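PDB 6L4U: fucoxanthin chlorophyll a/c-binding protein Lhcq3 from Chaetoceros gracilis, which probably harvests light as a membrane antenna subunit, binding chlorophyll a, chlorophyll c and carotenoids and passing excitation energy on toward a photosystem. Local coordinates for residues 71-76 with 177-182. Sequence-based numbering, arbitrary orientation.
Sequences RVAMLA and LAMIAI. With CLA (chlorophyll a), chain B.
The crossed pair of long membrane helices at the heart of the light-harvesting chlorophyll-protein fold meets here, Ala73 and Ala76 of helix 56-85 facing Ala178 and Ile182 of helix 161-190. Small residues at such a crossing let backbones come close, and the local axes pass 7.9 Å apart at 52°. Ala73 sits in the middle of the crossing: its CB lies 3.6 Å from Met179 CG and 3.7 Å from Ile182 CG2, with the CB of Ala178 slightly farther off. With CG1 anti to the backbone N (chi1 -176°), Ile182 runs alongside Ala76, placing its CG1 3.7 Å from Ala76 CB and its CD1 against the Ala76 carbonyl oxygen. On the other flank, Ala178 CB packs against Met74 CG at 3.7 Å.

As expected of this antenna fold, pigments flank the apolar seam. Met74 bends at chi3 (-101°), and its CE rests 3.7 Å from CHC of a chlorophyll a, its SD beside the vinyl carbon CBB. Farther round the same macrocycle, the extended chain of Arg71 lies along one face, CG 3.6 Å from C3C, and the guanidinium lies nearly parallel to it, C1D facing the guanidinium centre. A salt bridge from NE to Glu171 of helix 161-190 and a hydrogen bond from NH1 to the carbonyl of Pro147 fix the rotation of that flat group. A leucine in place of Arg71 would probably leave the Glu171 carboxylate without this cationic mate and bare part of the chlorophyll face. Beyond Met179, a different chlorophyll a approaches its side chain to about 3 Å between nearest atoms.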
loop_
_atom_site.group_PDB
_atom_site.type_symbol
_atom_site.label_atom_id
_atom_site.label_comp_id
_atom_site.label_asym_id
_atom_site.label_seq_id
_atom_site.Cartn_x
_atom_site.Cartn_y
_atom_site.Cartn_z
ATOM N N ARG X 71 -70.947 -0.286 46.750
ATOM C CA ARG X 71 -71.714 0.495 45.787
ATOM C C ARG X 71 -71.818 -0.200 44.437
ATOM O O ARG X 71 -72.840 -0.074 43.758
ATOM C CB ARG X 71 -71.082 1.870 45.606
ATOM C CG ARG X 71 -71.154 2.755 46.823
ATOM C CD ARG X 71 -70.252 3.952 46.649
ATOM N NE ARG X 71 -70.324 4.851 47.792
ATOM C CZ ARG X 71 -69.658 5.993 47.880
ATOM N NH1 ARG X 71 -68.865 6.375 46.892
ATOM N NH2 ARG X 71 -69.787 6.755 48.956
ATOM N N VAL X 72 -70.783 -0.934 44.036
ATOM C CA VAL X 72 -70.824 -1.661 42.773
ATOM C C VAL X 72 -71.791 -2.836 42.864
ATOM O O VAL X 72 -72.596 -3.063 41.953
ATOM C CB VAL X 72 -69.398 -2.103 42.382
ATOM C CG1 VAL X 72 -69.418 -3.245 41.385
ATOM C CG2 VAL X 72 -68.629 -0.932 41.812
ATOM N N ALA X 73 -71.766 -3.566 43.979
ATOM C CA ALA X 73 -72.631 -4.725 44.149
ATOM C C ALA X 73 -74.090 -4.363 44.366
ATOM O O ALA X 73 -74.961 -5.138 43.960
ATOM C CB ALA X 73 -72.166 -5.570 45.324
ATOM N N MET X 74 -74.374 -3.236 45.026
ATOM C CA MET X 74 -75.756 -2.785 45.151
ATOM C C MET X 74 -76.334 -2.440 43.789
ATOM O O MET X 74 -77.504 -2.724 43.514
ATOM C CB MET X 74 -75.843 -1.580 46.081
ATOM C CG MET X 74 -75.573 -1.859 47.540
ATOM S SD MET X 74 -75.832 -0.404 48.562
ATOM C CE MET X 74 -74.152 0.145 48.803
ATOM N N LEU X 75 -75.521 -1.848 42.914
ATOM C CA LEU X 75 -75.921 -1.686 41.526
ATOM C C LEU X 75 -75.953 -3.014 40.789
ATOM O O LEU X 75 -76.653 -3.135 39.783
ATOM C CB LEU X 75 -74.972 -0.730 40.805
ATOM C CG LEU X 75 -74.907 0.719 41.280
ATOM C CD1 LEU X 75 -73.838 1.464 40.508
ATOM C CD2 LEU X 75 -76.247 1.404 41.143
ATOM N N ALA X 76 -75.220 -4.014 41.271
ATOM C CA ALA X 76 -75.164 -5.290 40.574
ATOM C C ALA X 76 -76.283 -6.223 41.007
ATOM O O ALA X 76 -76.821 -6.969 40.181
ATOM C CB ALA X 76 -73.808 -5.952 40.794
ATOM N N LEU X 177 -74.411 -6.679 52.397
ATOM C CA LEU X 177 -75.425 -7.667 52.056
ATOM C C LEU X 177 -75.509 -7.873 50.550
ATOM O O LEU X 177 -75.706 -9.001 50.083
ATOM C CB LEU X 177 -76.777 -7.235 52.620
ATOM C CG LEU X 177 -77.973 -8.150 52.367
ATOM C CD1 LEU X 177 -77.673 -9.555 52.844
ATOM C CD2 LEU X 177 -79.206 -7.601 53.055
ATOM N N ALA X 178 -75.358 -6.800 49.774
ATOM C CA ALA X 178 -75.438 -6.925 48.326
ATOM C C ALA X 178 -74.229 -7.631 47.733
ATOM O O ALA X 178 -74.349 -8.227 46.661
ATOM C CB ALA X 178 -75.603 -5.554 47.682
ATOM N N MET X 179 -73.072 -7.576 48.399
ATOM C CA MET X 179 -71.904 -8.313 47.930
ATOM C C MET X 179 -72.079 -9.813 48.097
ATOM O O MET X 179 -71.621 -10.586 47.250
ATOM C CB MET X 179 -70.653 -7.841 48.668
ATOM C CG MET X 179 -70.023 -6.622 48.043
ATOM S SD MET X 179 -69.359 -5.457 49.219
ATOM C CE MET X 179 -67.948 -6.374 49.711
ATOM N N ILE X 180 -72.733 -10.235 49.177
ATOM C CA ILE X 180 -73.136 -11.629 49.315
ATOM C C ILE X 180 -74.206 -11.973 48.287
ATOM O O ILE X 180 -74.238 -13.087 47.748
ATOM C CB ILE X 180 -73.618 -11.879 50.753
ATOM C CG1 ILE X 180 -72.542 -11.442 51.739
ATOM C CG2 ILE X 180 -73.953 -13.335 50.982
ATOM C CD1 ILE X 180 -72.969 -11.542 53.157
ATOM N N ALA X 181 -75.068 -11.005 47.968
ATOM C CA ALA X 181 -76.208 -11.258 47.094
ATOM C C ALA X 181 -75.773 -11.474 45.651
ATOM O O ALA X 181 -76.248 -12.401 44.987
ATOM C CB ALA X 181 -77.197 -10.100 47.187
ATOM N N ILE X 182 -74.869 -10.632 45.144
ATOM C CA ILE X 182 -74.455 -10.775 43.752
ATOM C C ILE X 182 -73.520 -11.972 43.599
ATOM O O ILE X 182 -73.520 -12.638 42.559
ATOM C CB ILE X 182 -73.840 -9.454 43.233
ATOM C CG1 ILE X 182 -73.480 -9.541 41.749
ATOM C CG2 ILE X 182 -72.612 -9.057 44.020
ATOM C CD1 ILE X 182 -74.664 -9.723 40.846
HETATM MG MG CLA B . -74.211 6.406 49.134
HETATM C CHA CLA B . -73.026 9.642 49.447
HETATM C CHB CLA B . -75.793 6.810 52.081
HETATM C CHC CLA B . -75.713 3.435 48.542
HETATM C CHD CLA B . -72.887 6.377 45.684
HETATM N NA CLA B . -74.428 7.952 50.498
HETATM C C1A CLA B . -73.860 9.096 50.567
HETATM C C2A CLA B . -74.100 9.898 51.820
HETATM C C3A CLA B . -74.910 8.934 52.639
HETATM C C4A CLA B . -75.054 7.828 51.664
HETATM C CMA CLA B . -73.952 8.428 53.703
HETATM C CAA CLA B . -75.080 11.039 51.538
HETATM C CBA CLA B . -75.579 11.754 52.790
HETATM C CGA CLA B . -76.784 12.581 52.412
HETATM O O1A CLA B . -77.863 12.404 52.951
HETATM O O2A CLA B . -76.665 13.603 51.391
HETATM N NB CLA B . -75.568 5.294 50.160
HETATM C C1B CLA B . -76.076 5.578 51.345
HETATM C C2B CLA B . -76.965 4.551 51.904
HETATM C C3B CLA B . -76.957 3.515 50.850
HETATM C C4B CLA B . -76.054 4.097 49.813
HETATM C CMB CLA B . -77.661 4.612 53.223
HETATM C CAB CLA B . -77.683 2.219 50.841
HETATM C CBB CLA B . -78.452 1.839 49.839
HETATM N NC CLA B . -74.273 5.198 47.468
HETATM C C1C CLA B . -74.943 4.033 47.438
HETATM C C2C CLA B . -74.864 3.320 46.140
HETATM C C3C CLA B . -74.035 4.193 45.310
HETATM C C4C CLA B . -73.729 5.306 46.232
HETATM C CMC CLA B . -75.464 2.019 45.726
HETATM C CAC CLA B . -73.610 3.986 43.883
HETATM C CBC CLA B . -74.648 4.649 43.010
HETATM N ND CLA B . -73.272 7.623 47.813
HETATM C C1D CLA B . -72.679 7.551 46.518
HETATM C C2D CLA B . -71.871 8.712 46.116
HETATM C C3D CLA B . -72.023 9.555 47.329
HETATM C C4D CLA B . -72.828 8.868 48.215
HETATM C CMD CLA B . -71.080 9.068 44.900
HETATM C CAD CLA B . -71.669 10.843 47.961
HETATM O OBD CLA B . -70.938 11.742 47.437
HETATM C CBD CLA B . -72.269 10.918 49.302
HETATM C CGD CLA B . -71.156 11.012 50.301
HETATM O O1D CLA B . -70.511 12.036 50.414
HETATM O O2D CLA B . -70.842 9.893 51.170
HETATM C CED CLA B . -70.183 10.133 52.411
HETATM C C1 CLA B . -77.824 14.131 50.751
#